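Local coordinates for uncharacterized protein (Acinetobacter baumannii, PDB 4PAR) that probably cleaves DNA that carries 5-hydroxymethylcytosine, pairing a Vsr-like endonuclease domain with an SRA-like domain expected to recognise the modified base, at residues K84-L89 against I99-S104; L222-R227 against Q267-F272; G289-Q294 against W304-S309. The protein carries 3 engineered substitutions. One frame throughout, in Å; residues are numbered along the deposited sequence.

Contact 1 of 3, residues K84-L89 against I99-S104; sequences KMEYSL and ISQTES
Met85 and Ile99 face each other as an antiparallel, non-hydrogen-bonded pair with their CA atoms 4.6 Å apart, at the end of the small two-stranded sheet made by strands 85-87 and 97-99. The two side chains diverge at their roots, yet the CD1 methyl of Ile99 swings back to meet CG of Met85 at 3.7 Å. Two torsions of Ile99, chi1 -45° and chi2 -59°, bring CD1 round toward the methionine. Both side chains also rest on Leu59 of strand 57-64, so this greasy side of the hairpin is set against the larger sheet of the nuclease domain. Past Ile99 the chain turns into the short helix 101-104, with Ser100 at its N-cap position, although the serine hydroxyl is used elsewhere: OG gives a weak, long hydrogen bond of 3.4 Å to the backbone O of Lys84. From the helix, Ser104 OG bonds back to the O of the N-cap residue Ser100 from above the carbonyl plane. Lys84 runs out extended and passes Glu103 at about a right angle. Because Glu103 is bent at chi2 (-81°), its OE2 comes against the methylene chain, 3.3 Å from Lys84 CD. Glu86 heads toward Ser100 and Gln101 but only skirts them; its OE2 forms its salt bridge with Lys56. The contact lies within the PvuRts1I-like N-terminal region, and its nearest atom is about 5 Å from the bound DNA. Its chemistry is therefore divided: a small apolar touch on the buried side, and on the polar side one weak hydroxyl bond across the segments beside a loose approach of Lys84 to Glu103, whose NZ and OE2 stay 4.4 Å apart, beyond a salt bridge, so that their attraction is probably weak and unlocalised.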
# COMPACT_ATOMS: atom_id res chain seq x y z
N LYS F 84 -14.21 9.82 -7.99
CA LYS F 84 -15.22 8.77 -7.99
C LYS F 84 -16.60 9.36 -7.74
O LYS F 84 -17.61 8.66 -7.78
CB LYS F 84 -14.88 7.71 -6.93
CG LYS F 84 -13.43 7.23 -6.98
CD LYS F 84 -13.07 6.40 -5.76
CE LYS F 84 -11.60 5.99 -5.78
NZ LYS F 84 -11.26 5.13 -4.61
N MET F 85 -16.63 10.67 -7.50
CA MET F 85 -17.87 11.34 -7.15
C MET F 85 -18.79 11.54 -8.35
O MET F 85 -18.41 11.27 -9.49
CB MET F 85 -17.57 12.70 -6.51
CG MET F 85 -16.71 12.61 -5.25
SD MET F 85 -15.92 14.17 -4.81
CE MET F 85 -17.31 15.11 -4.20
N GLU F 86 -19.99 12.02 -8.07
CA GLU F 86 -20.98 12.33 -9.09
C GLU F 86 -21.94 13.39 -8.58
O GLU F 86 -22.27 13.44 -7.38
CB GLU F 86 -21.73 11.06 -9.53
CG GLU F 86 -22.48 10.34 -8.42
CD GLU F 86 -23.13 9.05 -8.90
OE1 GLU F 86 -22.63 8.46 -9.89
OE2 GLU F 86 -24.14 8.63 -8.30
N TYR F 87 -22.41 14.24 -9.49
CA TYR F 87 -23.19 15.42 -9.16
C TYR F 87 -24.66 15.16 -9.39
O TYR F 87 -25.09 14.99 -10.53
CB TYR F 87 -22.71 16.62 -9.99
CG TYR F 87 -23.21 17.97 -9.52
CD1 TYR F 87 -22.94 18.42 -8.24
CD2 TYR F 87 -23.92 18.80 -10.38
CE1 TYR F 87 -23.38 19.66 -7.81
CE2 TYR F 87 -24.37 20.04 -9.96
CZ TYR F 87 -24.09 20.46 -8.67
OH TYR F 87 -24.52 21.70 -8.23
N SER F 88 -25.43 15.13 -8.30
CA SER F 88 -26.85 14.80 -8.38
C SER F 88 -27.68 15.68 -7.45
O SER F 88 -27.15 16.34 -6.56
CB SER F 88 -27.07 13.33 -8.03
OG SER F 88 -28.45 13.02 -8.04
N LEU F 89 -28.99 15.70 -7.67
CA LEU F 89 -29.88 16.45 -6.81
C LEU F 89 -30.60 15.51 -5.84
O LEU F 89 -30.96 14.39 -6.19
CB LEU F 89 -30.90 17.24 -7.63
CG LEU F 89 -31.68 18.32 -6.87
CD1 LEU F 89 -30.74 19.32 -6.21
CD2 LEU F 89 -32.65 19.03 -7.79
N ILE F 99 -21.33 9.41 -4.13
CA ILE F 99 -20.38 8.43 -4.64
C ILE F 99 -21.13 7.34 -5.38
O ILE F 99 -22.23 6.97 -4.98
CB ILE F 99 -19.56 7.81 -3.49
CG1 ILE F 99 -19.09 8.89 -2.53
CG2 ILE F 99 -18.38 7.02 -4.04
CD1 ILE F 99 -18.23 9.96 -3.18
N SER F 100 -20.53 6.82 -6.45
CA SER F 100 -21.13 5.70 -7.17
C SER F 100 -21.30 4.49 -6.25
O SER F 100 -20.42 4.19 -5.45
CB SER F 100 -20.28 5.32 -8.39
OG SER F 100 -18.90 5.50 -8.12
N GLN F 101 -22.45 3.82 -6.36
CA GLN F 101 -22.78 2.68 -5.50
C GLN F 101 -21.72 1.59 -5.53
O GLN F 101 -21.55 0.86 -4.56
CB GLN F 101 -24.13 2.08 -5.90
CG GLN F 101 -25.35 2.88 -5.43
CD GLN F 101 -25.63 4.11 -6.28
OE1 GLN F 101 -24.71 4.75 -6.80
NE2 GLN F 101 -26.91 4.44 -6.43
N THR F 102 -21.01 1.49 -6.65
CA THR F 102 -19.90 0.56 -6.78
C THR F 102 -18.76 0.94 -5.83
O THR F 102 -18.14 0.07 -5.22
CB THR F 102 -19.37 0.51 -8.23
OG1 THR F 102 -19.17 1.84 -8.73
CG2 THR F 102 -20.35 -0.22 -9.13
N GLU F 103 -18.50 2.24 -5.70
CA GLU F 103 -17.47 2.71 -4.79
C GLU F 103 -18.02 2.90 -3.38
O GLU F 103 -17.27 3.09 -2.43
CB GLU F 103 -16.87 4.03 -5.30
CG GLU F 103 -16.37 3.99 -6.74
CD GLU F 103 -14.99 3.38 -6.89
OE1 GLU F 103 -14.72 2.34 -6.26
OE2 GLU F 103 -14.17 3.94 -7.64
N SER F 104 -19.34 2.84 -3.25
CA SER F 104 -19.98 3.01 -1.96
C SER F 104 -19.88 1.74 -1.10
O SER F 104 -19.69 1.82 0.11
CB SER F 104 -21.45 3.40 -2.14
OG SER F 104 -21.58 4.72 -2.65

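Contact 2 of 3, residues L222-R227 against Q267-F272; sequences LIWFPR and QKRIVF
In the SRA-like domain, strands 221-224 and 268-276 run parallel as neighbours in the mixed sheet, and Leu222, Ile223 and Trp224 pair with Arg269, Ile270 and Val271. Backbone bonds join them; the straightest, Phe272 N to Trp224 O, measures 2.9 Å with an N-H...O angle of 170°. On one face of the sheet Arg269 reaches out extended from CG to NE and its guanidinium meets two partners, Leu222 over its face and the Trp224 ring at its edge. Leu222 CD2 is 3.3 Å from Arg269 NE. Arg269 NH1 in turn sits over the centre of the Trp224 ring, a cation-pi contact with CZ 4.6 Å from the centroid of the six-membered ring, the two planes 68° apart. Pro226 CB lies over the opposite face of that indole, toward the rim. NH1 also forms a salt bridge with Glu247, which should help fix the guanidinium's rotation. The other face is apolar, and across the strands Ile223 CD1 meets Ile270 CG2 at 3.5 Å. Phe201 touches both isoleucines, helix 194-200 packs on Phe225 and Phe272, and beyond strand 268-276 the sheet continues into strand 283-295.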
# COMPACT_ATOMS: atom_id res chain seq x y z
N LEU F 222 -27.55 -5.03 26.46
CA LEU F 222 -26.29 -5.59 25.98
C LEU F 222 -25.43 -4.53 25.28
O LEU F 222 -25.93 -3.77 24.45
CB LEU F 222 -26.55 -6.75 25.01
CG LEU F 222 -25.31 -7.45 24.45
CD1 LEU F 222 -24.69 -8.37 25.49
CD2 LEU F 222 -25.64 -8.22 23.17
N ILE F 223 -24.15 -4.47 25.63
CA ILE F 223 -23.22 -3.58 24.95
C ILE F 223 -22.82 -4.23 23.63
O ILE F 223 -22.25 -5.32 23.62
CB ILE F 223 -21.95 -3.31 25.78
CG1 ILE F 223 -22.29 -3.10 27.25
CG2 ILE F 223 -21.19 -2.13 25.21
CD1 ILE F 223 -22.88 -1.76 27.55
N TRP F 224 -23.10 -3.57 22.52
CA TRP F 224 -22.88 -4.20 21.23
C TRP F 224 -21.89 -3.43 20.36
O TRP F 224 -21.96 -2.20 20.27
CB TRP F 224 -24.21 -4.37 20.51
CG TRP F 224 -24.17 -5.35 19.40
CD1 TRP F 224 -23.28 -6.37 19.24
CD2 TRP F 224 -25.05 -5.41 18.27
NE1 TRP F 224 -23.56 -7.07 18.08
CE2 TRP F 224 -24.64 -6.49 17.47
CE3 TRP F 224 -26.15 -4.65 17.87
CZ2 TRP F 224 -25.29 -6.83 16.29
CZ3 TRP F 224 -26.79 -4.98 16.69
CH2 TRP F 224 -26.36 -6.07 15.92
N PHE F 225 -20.98 -4.15 19.71
CA PHE F 225 -19.99 -3.54 18.83
C PHE F 225 -20.07 -4.09 17.42
O PHE F 225 -19.10 -4.67 16.93
CB PHE F 225 -18.58 -3.76 19.37
CG PHE F 225 -18.41 -3.41 20.81
CD1 PHE F 225 -18.87 -2.20 21.30
CD2 PHE F 225 -17.81 -4.29 21.68
CE1 PHE F 225 -18.72 -1.88 22.63
CE2 PHE F 225 -17.66 -3.98 23.02
CZ PHE F 225 -18.12 -2.77 23.49
N PRO F 226 -21.21 -3.92 16.75
CA PRO F 226 -21.38 -4.50 15.42
C PRO F 226 -20.72 -3.70 14.31
O PRO F 226 -20.46 -2.51 14.45
CB PRO F 226 -22.90 -4.49 15.25
CG PRO F 226 -23.33 -3.28 15.98
CD PRO F 226 -22.38 -3.10 17.13
N ARG F 227 -20.44 -4.38 13.21
CA ARG F 227 -20.18 -3.69 11.96
C ARG F 227 -21.52 -3.56 11.26
O ARG F 227 -22.19 -4.56 11.00
CB ARG F 227 -19.18 -4.46 11.08
CG ARG F 227 -17.81 -4.65 11.70
CD ARG F 227 -16.88 -5.31 10.69
NE ARG F 227 -15.53 -5.54 11.19
CZ ARG F 227 -14.52 -5.93 10.43
NH1 ARG F 227 -14.71 -6.13 9.13
NH2 ARG F 227 -13.32 -6.13 10.96
N GLN F 267 -33.47 -7.84 25.64
CA GLN F 267 -34.35 -7.11 24.73
C GLN F 267 -33.86 -5.72 24.36
O GLN F 267 -34.44 -5.06 23.49
CB GLN F 267 -35.75 -7.02 25.33
CG GLN F 267 -36.48 -8.35 25.35
CD GLN F 267 -36.48 -9.01 23.98
OE1 GLN F 267 -35.86 -10.05 23.78
NE2 GLN F 267 -37.20 -8.41 23.04
N LYS F 268 -32.80 -5.26 25.02
CA LYS F 268 -32.23 -3.96 24.71
C LYS F 268 -30.74 -4.06 24.41
O LYS F 268 -30.04 -4.89 24.99
CB LYS F 268 -32.45 -2.98 25.87
CG LYS F 268 -33.88 -2.54 26.06
CD LYS F 268 -34.03 -1.74 27.35
CE LYS F 268 -35.44 -1.20 27.50
NZ LYS F 268 -35.79 -0.28 26.38
N ARG F 269 -30.27 -3.23 23.49
CA ARG F 269 -28.84 -3.16 23.21
C ARG F 269 -28.38 -1.72 23.04
O ARG F 269 -28.94 -0.98 22.24
CB ARG F 269 -28.48 -3.97 21.96
CG ARG F 269 -28.51 -5.48 22.15
CD ARG F 269 -28.04 -6.20 20.90
NE ARG F 269 -28.15 -7.66 21.03
CZ ARG F 269 -27.84 -8.52 20.06
NH1 ARG F 269 -27.41 -8.07 18.89
NH2 ARG F 269 -27.97 -9.82 20.27
N ILE F 270 -27.37 -1.33 23.81
CA ILE F 270 -26.70 -0.05 23.60
C ILE F 270 -25.61 -0.26 22.55
O ILE F 270 -24.75 -1.15 22.69
CB ILE F 270 -26.12 0.52 24.92
CG1 ILE F 270 -24.93 1.43 24.64
CG2 ILE F 270 -25.74 -0.61 25.85
CD1 ILE F 270 -23.58 0.81 24.96
N VAL F 271 -25.64 0.55 21.50
CA VAL F 271 -24.82 0.27 20.32
C VAL F 271 -23.64 1.21 20.13
O VAL F 271 -23.76 2.43 20.24
CB VAL F 271 -25.68 0.30 19.05
CG1 VAL F 271 -24.94 -0.34 17.89
CG2 VAL F 271 -26.99 -0.41 19.29
N PHE F 272 -22.48 0.61 19.84
CA PHE F 272 -21.31 1.34 19.37
C PHE F 272 -20.82 0.70 18.07
O PHE F 272 -20.32 -0.42 18.07
CB PHE F 272 -20.20 1.34 20.41
CG PHE F 272 -20.37 2.37 21.48
CD1 PHE F 272 -21.30 2.21 22.49
CD2 PHE F 272 -19.57 3.51 21.49
CE1 PHE F 272 -21.45 3.16 23.48
CE2 PHE F 272 -19.72 4.46 22.48
CZ PHE F 272 -20.66 4.28 23.48

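Contact 3 of 3, residues G289-Q294 against W304-S309; sequences GLYEFQ and WKRVKS. Engineered in segment 304-309: Ser309 (natural residue Cys).
Tyr291 and Arg306 form the tight part of this contact: Arg306 CB sits over the centre of the buried tyrosine ring, 3.6 Å from its centroid. With CG of Arg306 anti to the backbone N (chi1 -178°), CG and CD continue across the ring toward the hydroxyl OH before the chain bends at chi3. The same face of the sheet carries Trp304, over whose six-membered ring Phe293 CB is placed, at 3.9 Å from the centroid. The phenyl group beyond turns its edge to that indole face, giving a T-shaped pair with planes at 71°. Trp304 is buried against Arg269 of strand 268-276.

These residues belong to the antiparallel hairpin of strands 283-295 and 302-312 in the SRA-like domain, and a classic beta bulge interrupts it. Val307 and Lys308 both face Leu290, whose O accepts a weak bond from Val307 N and a better one from Lys308 N, each 3.0 Å long.

On the opposite face, with Leu290, Glu292, Lys305 and Lys308, the packing thins out toward solvent. Leu290 and Lys308 lie side by side, CB to CB at 3.6 Å, and the charge of Glu292 is answered by a salt bridge from Lys268. Two exposed residues flank this face: Val307 offers CG1 to Glu292 OE2 at 3.6 Å, and Gln294 crosses Lys305 through methylene contacts.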
# COMPACT_ATOMS: atom_id res chain seq x y z
N GLY F 289 -26.67 4.80 19.71
CA GLY F 289 -27.88 4.98 20.48
C GLY F 289 -28.19 3.82 21.43
O GLY F 289 -27.39 2.89 21.58
N LEU F 290 -29.37 3.88 22.04
CA LEU F 290 -29.93 2.76 22.78
C LEU F 290 -31.13 2.20 22.01
O LEU F 290 -32.16 2.88 21.86
CB LEU F 290 -30.34 3.16 24.19
CG LEU F 290 -30.98 2.05 25.03
CD1 LEU F 290 -30.08 0.83 25.06
CD2 LEU F 290 -31.26 2.54 26.44
N TYR F 291 -30.98 0.97 21.55
CA TYR F 291 -31.90 0.33 20.61
C TYR F 291 -32.70 -0.81 21.24
O TYR F 291 -32.22 -1.50 22.15
CB TYR F 291 -31.12 -0.21 19.39
CG TYR F 291 -30.64 0.85 18.42
CD1 TYR F 291 -29.68 1.78 18.80
CD2 TYR F 291 -31.12 0.89 17.12
CE1 TYR F 291 -29.23 2.75 17.91
CE2 TYR F 291 -30.68 1.85 16.22
CZ TYR F 291 -29.73 2.78 16.62
OH TYR F 291 -29.28 3.74 15.74
N GLU F 292 -33.91 -1.02 20.74
CA GLU F 292 -34.81 -2.04 21.26
C GLU F 292 -35.27 -3.01 20.16
O GLU F 292 -35.56 -2.59 19.04
CB GLU F 292 -36.01 -1.39 21.95
CG GLU F 292 -36.80 -2.30 22.87
CD GLU F 292 -37.80 -1.54 23.71
OE1 GLU F 292 -37.74 -1.66 24.95
OE2 GLU F 292 -38.64 -0.82 23.14
N PHE F 293 -35.36 -4.29 20.51
CA PHE F 293 -35.67 -5.37 19.57
C PHE F 293 -37.16 -5.41 19.24
O PHE F 293 -37.99 -5.55 20.14
CB PHE F 293 -35.20 -6.70 20.19
CG PHE F 293 -35.81 -7.93 19.58
CD1 PHE F 293 -35.12 -8.67 18.63
CD2 PHE F 293 -37.06 -8.38 19.99
CE1 PHE F 293 -35.68 -9.80 18.09
CE2 PHE F 293 -37.62 -9.51 19.45
CZ PHE F 293 -36.93 -10.23 18.50
N GLN F 294 -37.52 -5.23 17.96
CA GLN F 294 -38.93 -5.32 17.58
C GLN F 294 -39.40 -6.64 16.92
O GLN F 294 -40.59 -6.91 16.89
CB GLN F 294 -39.27 -4.16 16.62
CG GLN F 294 -38.92 -2.79 17.16
CD GLN F 294 -40.13 -1.91 17.35
OE1 GLN F 294 -40.99 -1.83 16.48
NE2 GLN F 294 -40.21 -1.26 18.51
N TRP F 304 -33.86 -3.87 15.23
CA TRP F 304 -33.67 -3.09 16.44
C TRP F 304 -34.05 -1.64 16.18
O TRP F 304 -33.45 -0.97 15.35
CB TRP F 304 -32.21 -3.18 16.91
CG TRP F 304 -31.70 -4.60 17.03
CD1 TRP F 304 -31.22 -5.38 16.02
CD2 TRP F 304 -31.62 -5.39 18.23
NE1 TRP F 304 -30.85 -6.61 16.51
CE2 TRP F 304 -31.08 -6.64 17.86
CE3 TRP F 304 -31.95 -5.16 19.56
CZ2 TRP F 304 -30.87 -7.66 18.79
CZ3 TRP F 304 -31.74 -6.17 20.48
CH2 TRP F 304 -31.21 -7.41 20.09
N LYS F 305 -35.08 -1.17 16.88
CA LYS F 305 -35.53 0.22 16.76
C LYS F 305 -34.86 1.06 17.84
O LYS F 305 -34.63 0.57 18.95
CB LYS F 305 -37.06 0.30 16.87
CG LYS F 305 -37.64 1.70 16.77
CD LYS F 305 -39.15 1.69 17.01
CE LYS F 305 -39.72 3.10 17.02
NZ LYS F 305 -39.18 3.91 18.15
N ARG F 306 -34.54 2.31 17.53
CA ARG F 306 -33.82 3.15 18.50
C ARG F 306 -34.79 3.93 19.38
O ARG F 306 -35.47 4.86 18.92
CB ARG F 306 -32.88 4.12 17.78
CG ARG F 306 -32.08 5.00 18.72
CD ARG F 306 -31.18 5.95 17.95
NE ARG F 306 -31.92 7.03 17.33
CZ ARG F 306 -31.39 7.90 16.46
NH1 ARG F 306 -30.12 7.79 16.12
NH2 ARG F 306 -32.14 8.86 15.94
N VAL F 307 -34.86 3.54 20.65
CA VAL F 307 -35.74 4.20 21.60
C VAL F 307 -35.08 5.28 22.45
O VAL F 307 -35.78 6.07 23.09
CB VAL F 307 -36.38 3.17 22.55
CG1 VAL F 307 -37.30 2.24 21.77
CG2 VAL F 307 -35.30 2.38 23.28
N LYS F 308 -33.75 5.35 22.45
CA LYS F 308 -33.09 6.37 23.27
C LYS F 308 -31.83 6.93 22.63
O LYS F 308 -31.07 6.20 22.00
CB LYS F 308 -32.77 5.82 24.67
CG LYS F 308 -33.95 5.86 25.66
CD LYS F 308 -33.57 5.36 27.06
CE LYS F 308 -32.69 6.35 27.82
NZ LYS F 308 -33.40 7.61 28.21
N SER F 309 -31.63 8.23 22.76
CA SER F 309 -30.45 8.90 22.23
C SER F 309 -29.36 9.14 23.28
O SER F 309 -28.30 9.68 22.97
CB SER F 309 -30.85 10.22 21.57
OG SER F 309 -31.76 10.01 20.50

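How the contacts relate
Contact 1 stands apart in the nuclease region, its centre 30 Å from those of the other two, which share one sheet of the SRA-like domain. Contact 2 is the buried one; contact 3 has a buried aromatic face and an exposed charged one, and contact 1 is partly buried at its apolar side. Contacts 2 and 3 join directly through neighbouring strands 268-276 and 283-295: Lys268 NZ and Glu292 OE1 make a salt bridge of 2.8 Å, and Val271 packs on Tyr291. Ring contacts with arginine run through both, cation-pi in contact 2 and CH-pi in contact 3, whereas contact 1 has no ring in its interface and no backbone hydrogen bond between its segments. Contacts 1 and 2 come near the DNA; contact 3 stays about 17 Å away at the nearest atoms.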